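Local coordinates for protein (S)-2-haloacid dehalogenase 4A (Burkholderia cepacia, PDB 2NO4) that hydrolyses short-chain (S)-2-haloalkanoic acids to (R)-2-hydroxyalkanoic acids, releasing halide with inversion of configuration, at residues Tyr160-Asp172 with Ala188-Asn200. Residues are numbered along the deposited sequence; the frame is centred on the assembly and turned at random.
Sequences YKPDPRIYQFACD and AWDLGGAGKFGFN. With SO4 (sulfate ion), chain H.
One face of the Tyr167 ring lies on the backbone of helix 188-197, with Ala194 N 3.4 Å above its plane toward the rim; Ile166 CG2 lies over the centre of the opposite face. Asp190 OD1 meets the ring at its edge, the carboxylate nearly coplanar with it (24°). Tyr167 OH donates to the anti lone pair of Asp190 OD1 over a short 2.6 Å. The Phe197 ring, its CG anti to the backbone N (chi1 178°), reaches back to helix 164-172 and takes Tyr167 CB over one face in a CH-pi contact, 3.7 Å from CB to the ring centroid. Cys171 SG touches two ring edges, 3.6 Å from Phe197 CE2 and 3.5 Å from Phe199 CE1. Tyr167 and Phe197 thus interlock as knobs into holes where the two helices cross at -64°. Both helices belong to the Rossmann-like core of the HAD superfamily, and Ala194 and Phe199 also pack against strand 181-185. Gly193 lets Pro162, which follows a cis peptide bond, come within 3.7 Å (Pro162 CB to Gly193 CA); a water donates to both Pro162 O and Gly193 O. Extended beyond CG, the Lys161 chain passes the Trp189 edge and brings NZ 2.9 Å from Asp190 OD2, a salt bridge made from above the carboxylate plane. The same NZ pairs with the nucleophile Asp20 and donates to Leu127 O and to O3 of a sulfate, which Ala21, Tyr22, Ser128 and Asn129 of the haloacid-binding site also hold. Ser185 is a further hydrogen-bond partner of Asp190 OD2.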
loop_
_atom_site.group_PDB
_atom_site.type_symbol
_atom_site.label_atom_id
_atom_site.label_comp_id
_atom_site.label_asym_id
_atom_site.label_seq_id
_atom_site.Cartn_x
_atom_site.Cartn_y
_atom_site.Cartn_z
ATOM N N TYR B 160 6.457 -6.500 -8.999
ATOM C CA TYR B 160 5.536 -7.064 -8.006
ATOM C C TYR B 160 4.076 -7.074 -8.454
ATOM O O TYR B 160 3.685 -6.304 -9.323
ATOM C CB TYR B 160 5.671 -6.285 -6.698
ATOM C CG TYR B 160 6.914 -6.637 -5.907
ATOM C CD1 TYR B 160 7.898 -5.684 -5.659
ATOM C CD2 TYR B 160 7.083 -7.929 -5.372
ATOM C CE1 TYR B 160 9.006 -6.002 -4.889
ATOM C CE2 TYR B 160 8.183 -8.236 -4.598
ATOM C CZ TYR B 160 9.129 -7.282 -4.372
ATOM O OH TYR B 160 10.223 -7.591 -3.640
ATOM N N LYS B 161 3.280 -7.952 -7.848
ATOM C CA LYS B 161 1.828 -7.912 -8.002
ATOM C C LYS B 161 1.348 -6.528 -7.505
ATOM O O LYS B 161 1.985 -5.953 -6.615
ATOM C CB LYS B 161 1.197 -8.993 -7.117
ATOM C CG LYS B 161 1.507 -10.409 -7.504
ATOM C CD LYS B 161 1.192 -11.289 -6.292
ATOM C CE LYS B 161 1.098 -12.748 -6.658
ATOM N NZ LYS B 161 0.572 -13.544 -5.459
ATOM N N PRO B 162 0.202 -6.033 -8.014
ATOM C CA PRO B 162 -0.702 -6.649 -9.026
ATOM C C PRO B 162 -0.449 -6.206 -10.482
ATOM O O PRO B 162 -1.400 -6.096 -11.265
ATOM C CB PRO B 162 -2.086 -6.149 -8.580
ATOM C CG PRO B 162 -1.824 -4.812 -7.920
ATOM C CD PRO B 162 -0.371 -4.776 -7.470
ATOM N N ASP B 163 0.803 -5.885 -10.812
ATOM C CA ASP B 163 1.169 -5.478 -12.169
ATOM C C ASP B 163 0.872 -6.668 -13.066
ATOM O O ASP B 163 1.271 -7.781 -12.713
ATOM C CB ASP B 163 2.678 -5.197 -12.241
ATOM C CG ASP B 163 3.093 -4.628 -13.567
ATOM O OD1 ASP B 163 3.046 -5.351 -14.592
ATOM O OD2 ASP B 163 3.403 -3.430 -13.604
ATOM N N PRO B 164 0.159 -6.449 -14.202
ATOM C CA PRO B 164 -0.211 -7.609 -15.023
ATOM C C PRO B 164 0.963 -8.466 -15.541
ATOM O O PRO B 164 0.752 -9.656 -15.805
ATOM C CB PRO B 164 -0.995 -6.987 -16.180
ATOM C CG PRO B 164 -0.490 -5.478 -16.228
ATOM C CD PRO B 164 -0.355 -5.187 -14.776
ATOM N N ARG B 165 2.159 -7.894 -15.696
ATOM C CA ARG B 165 3.290 -8.702 -16.191
ATOM C C ARG B 165 3.595 -9.924 -15.330
ATOM O O ARG B 165 4.065 -10.926 -15.859
ATOM C CB ARG B 165 4.578 -7.879 -16.412
ATOM C CG ARG B 165 4.430 -6.747 -17.445
ATOM C CD ARG B 165 4.460 -5.422 -16.704
ATOM N NE ARG B 165 5.721 -4.796 -16.903
ATOM C CZ ARG B 165 6.233 -3.753 -16.260
ATOM N NH1 ARG B 165 5.674 -3.151 -15.209
ATOM N NH2 ARG B 165 7.408 -3.355 -16.690
ATOM N N ILE B 166 3.334 -9.855 -14.019
ATOM C CA ILE B 166 3.554 -11.021 -13.159
ATOM C C ILE B 166 2.562 -12.181 -13.391
ATOM O O ILE B 166 2.962 -13.351 -13.358
ATOM C CB ILE B 166 3.723 -10.676 -11.651
ATOM C CG1 ILE B 166 4.295 -11.903 -10.914
ATOM C CG2 ILE B 166 2.389 -10.202 -11.049
ATOM C CD1 ILE B 166 4.547 -11.692 -9.392
ATOM N N TYR B 167 1.286 -11.862 -13.620
ATOM C CA TYR B 167 0.284 -12.856 -13.994
ATOM C C TYR B 167 0.593 -13.442 -15.385
ATOM O O TYR B 167 0.413 -14.640 -15.602
ATOM C CB TYR B 167 -1.147 -12.263 -13.914
ATOM C CG TYR B 167 -1.402 -11.633 -12.544
ATOM C CD1 TYR B 167 -1.447 -12.439 -11.388
ATOM C CD2 TYR B 167 -1.546 -10.245 -12.398
ATOM C CE1 TYR B 167 -1.658 -11.888 -10.118
ATOM C CE2 TYR B 167 -1.747 -9.670 -11.107
ATOM C CZ TYR B 167 -1.812 -10.517 -9.981
ATOM O OH TYR B 167 -1.990 -10.014 -8.709
ATOM N N GLN B 168 1.051 -12.594 -16.311
ATOM C CA GLN B 168 1.456 -13.023 -17.663
ATOM C C GLN B 168 2.634 -13.994 -17.604
ATOM O O GLN B 168 2.645 -14.991 -18.322
ATOM C CB GLN B 168 1.807 -11.817 -18.554
ATOM C CG GLN B 168 2.155 -12.173 -20.018
ATOM C CD GLN B 168 1.000 -12.857 -20.719
ATOM O OE1 GLN B 168 1.129 -13.979 -21.189
ATOM N NE2 GLN B 168 -0.130 -12.199 -20.781
ATOM N N PHE B 169 3.611 -13.692 -16.750
ATOM C CA PHE B 169 4.743 -14.587 -16.453
ATOM C C PHE B 169 4.294 -16.024 -16.099
ATOM O O PHE B 169 4.894 -16.996 -16.581
ATOM C CB PHE B 169 5.621 -13.980 -15.332
ATOM C CG PHE B 169 6.837 -14.809 -14.968
ATOM C CD1 PHE B 169 7.917 -14.945 -15.860
ATOM C CD2 PHE B 169 6.926 -15.437 -13.722
ATOM C CE1 PHE B 169 9.066 -15.714 -15.498
ATOM C CE2 PHE B 169 8.053 -16.205 -13.375
ATOM C CZ PHE B 169 9.115 -16.338 -14.260
ATOM N N ALA B 170 3.261 -16.151 -15.257
ATOM C CA ALA B 170 2.678 -17.448 -14.892
ATOM C C ALA B 170 2.099 -18.180 -16.120
ATOM O O ALA B 170 2.321 -19.373 -16.286
ATOM C CB ALA B 170 1.569 -17.262 -13.772
ATOM N N CYS B 171 1.326 -17.467 -16.947
ATOM C CA CYS B 171 0.799 -18.006 -18.207
ATOM C C CYS B 171 1.935 -18.513 -19.082
ATOM O O CYS B 171 1.890 -19.644 -19.533
ATOM C CB CYS B 171 0.017 -16.944 -18.979
ATOM S SG CYS B 171 -1.483 -16.498 -18.185
ATOM N N ASP B 172 2.937 -17.669 -19.293
ATOM C CA ASP B 172 4.145 -18.016 -20.062
ATOM C C ASP B 172 4.877 -19.246 -19.529
ATOM O O ASP B 172 5.140 -20.193 -20.287
ATOM C CB ASP B 172 5.114 -16.826 -20.195
ATOM C CG ASP B 172 4.512 -15.649 -20.952
ATOM O OD1 ASP B 172 3.446 -15.758 -21.593
ATOM O OD2 ASP B 172 5.103 -14.568 -20.893
ATOM N N ALA B 188 -7.097 -9.387 -1.330
ATOM C CA ALA B 188 -8.038 -8.752 -2.252
ATOM C C ALA B 188 -7.390 -7.988 -3.417
ATOM O O ALA B 188 -7.928 -8.008 -4.509
ATOM C CB ALA B 188 -9.048 -7.851 -1.484
ATOM N N TRP B 189 -6.242 -7.332 -3.181
ATOM C CA TRP B 189 -5.522 -6.576 -4.215
ATOM C C TRP B 189 -4.945 -7.542 -5.308
ATOM O O TRP B 189 -4.870 -7.209 -6.472
ATOM C CB TRP B 189 -4.400 -5.695 -3.563
ATOM C CG TRP B 189 -3.539 -6.418 -2.587
ATOM C CD1 TRP B 189 -3.724 -6.468 -1.236
ATOM C CD2 TRP B 189 -2.398 -7.267 -2.869
ATOM N NE1 TRP B 189 -2.786 -7.276 -0.655
ATOM C CE2 TRP B 189 -1.953 -7.780 -1.622
ATOM C CE3 TRP B 189 -1.707 -7.634 -4.048
ATOM C CZ2 TRP B 189 -0.853 -8.672 -1.497
ATOM C CZ3 TRP B 189 -0.585 -8.541 -3.921
ATOM C CH2 TRP B 189 -0.180 -9.028 -2.654
ATOM N N ASP B 190 -4.562 -8.729 -4.877
ATOM C CA ASP B 190 -3.991 -9.775 -5.705
ATOM C C ASP B 190 -5.106 -10.398 -6.554
ATOM O O ASP B 190 -4.923 -10.613 -7.756
ATOM C CB ASP B 190 -3.333 -10.805 -4.778
ATOM C CG ASP B 190 -2.502 -11.866 -5.522
ATOM O OD1 ASP B 190 -2.113 -11.658 -6.704
ATOM O OD2 ASP B 190 -2.239 -12.922 -4.871
ATOM N N LEU B 191 -6.259 -10.664 -5.946
ATOM C CA LEU B 191 -7.470 -11.067 -6.703
ATOM C C LEU B 191 -7.906 -9.972 -7.706
ATOM O O LEU B 191 -8.343 -10.283 -8.791
ATOM C CB LEU B 191 -8.631 -11.460 -5.774
ATOM C CG LEU B 191 -8.268 -12.624 -4.830
ATOM C CD1 LEU B 191 -9.087 -12.501 -3.555
ATOM C CD2 LEU B 191 -8.440 -13.983 -5.517
ATOM N N GLY B 192 -7.820 -8.708 -7.308
ATOM C CA GLY B 192 -8.136 -7.599 -8.200
ATOM C C GLY B 192 -7.242 -7.604 -9.424
ATOM O O GLY B 192 -7.743 -7.559 -10.533
ATOM N N GLY B 193 -5.922 -7.713 -9.210
ATOM C CA GLY B 193 -4.962 -7.774 -10.302
ATOM C C GLY B 193 -5.113 -8.991 -11.203
ATOM O O GLY B 193 -5.122 -8.846 -12.433
ATOM N N ALA B 194 -5.230 -10.177 -10.588
ATOM C CA ALA B 194 -5.408 -11.443 -11.290
ATOM C C ALA B 194 -6.709 -11.493 -12.085
ATOM O O ALA B 194 -6.741 -12.002 -13.213
ATOM C CB ALA B 194 -5.370 -12.623 -10.258
ATOM N N GLY B 195 -7.770 -10.962 -11.505
ATOM C CA GLY B 195 -9.112 -10.946 -12.126
ATOM C C GLY B 195 -9.139 -9.995 -13.307
ATOM O O GLY B 195 -9.624 -10.353 -14.410
ATOM N N LYS B 196 -8.596 -8.792 -13.104
ATOM C CA LYS B 196 -8.453 -7.841 -14.222
ATOM C C LYS B 196 -7.583 -8.397 -15.355
ATOM O O LYS B 196 -7.925 -8.242 -16.515
ATOM C CB LYS B 196 -7.933 -6.494 -13.774
ATOM C CG LYS B 196 -8.171 -5.432 -14.851
ATOM C CD LYS B 196 -7.641 -4.125 -14.429
ATOM C CE LYS B 196 -7.272 -3.339 -15.679
ATOM N NZ LYS B 196 -8.511 -2.896 -16.342
ATOM N N PHE B 197 -6.489 -9.064 -15.019
ATOM C CA PHE B 197 -5.675 -9.773 -16.006
ATOM C C PHE B 197 -6.459 -10.850 -16.781
ATOM O O PHE B 197 -6.215 -11.074 -17.989
ATOM C CB PHE B 197 -4.419 -10.378 -15.338
ATOM C CG PHE B 197 -3.557 -11.168 -16.293
ATOM C CD1 PHE B 197 -2.701 -10.501 -17.172
ATOM C CD2 PHE B 197 -3.628 -12.562 -16.328
ATOM C CE1 PHE B 197 -1.917 -11.202 -18.107
ATOM C CE2 PHE B 197 -2.845 -13.288 -17.232
ATOM C CZ PHE B 197 -1.997 -12.602 -18.137
ATOM N N GLY B 198 -7.399 -11.524 -16.118
ATOM C CA GLY B 198 -8.188 -12.563 -16.795
ATOM C C GLY B 198 -8.207 -13.963 -16.189
ATOM O O GLY B 198 -8.855 -14.858 -16.746
ATOM N N PHE B 199 -7.506 -14.180 -15.071
ATOM C CA PHE B 199 -7.603 -15.490 -14.375
ATOM C C PHE B 199 -8.982 -15.634 -13.760
ATOM O O PHE B 199 -9.607 -14.640 -13.481
ATOM C CB PHE B 199 -6.616 -15.606 -13.229
ATOM C CG PHE B 199 -5.175 -15.720 -13.643
ATOM C CD1 PHE B 199 -4.810 -16.129 -14.929
ATOM C CD2 PHE B 199 -4.175 -15.436 -12.713
ATOM C CE1 PHE B 199 -3.427 -16.262 -15.292
ATOM C CE2 PHE B 199 -2.802 -15.556 -13.043
ATOM C CZ PHE B 199 -2.434 -15.994 -14.346
ATOM N N ASN B 200 -9.441 -16.879 -13.558
ATOM C CA ASN B 200 -10.668 -17.161 -12.789
ATOM C C ASN B 200 -10.328 -17.099 -11.301
ATOM O O ASN B 200 -9.552 -17.916 -10.801
ATOM C CB ASN B 200 -11.251 -18.536 -13.167
ATOM C CG ASN B 200 -11.552 -18.638 -14.662
ATOM O OD1 ASN B 200 -12.519 -18.052 -15.143
ATOM N ND2 ASN B 200 -10.700 -19.353 -15.404
HETATM S S SO4 H . 2.565 -13.310 -2.097
HETATM O O1 SO4 H . 2.710 -14.736 -1.918
HETATM O O2 SO4 H . 3.640 -12.578 -1.435
HETATM O O3 SO4 H . 2.456 -12.940 -3.490
HETATM O O4 SO4 H . 1.313 -12.990 -1.415
HETATM O O HOH W 1 -3.208 -7.028 -13.267
#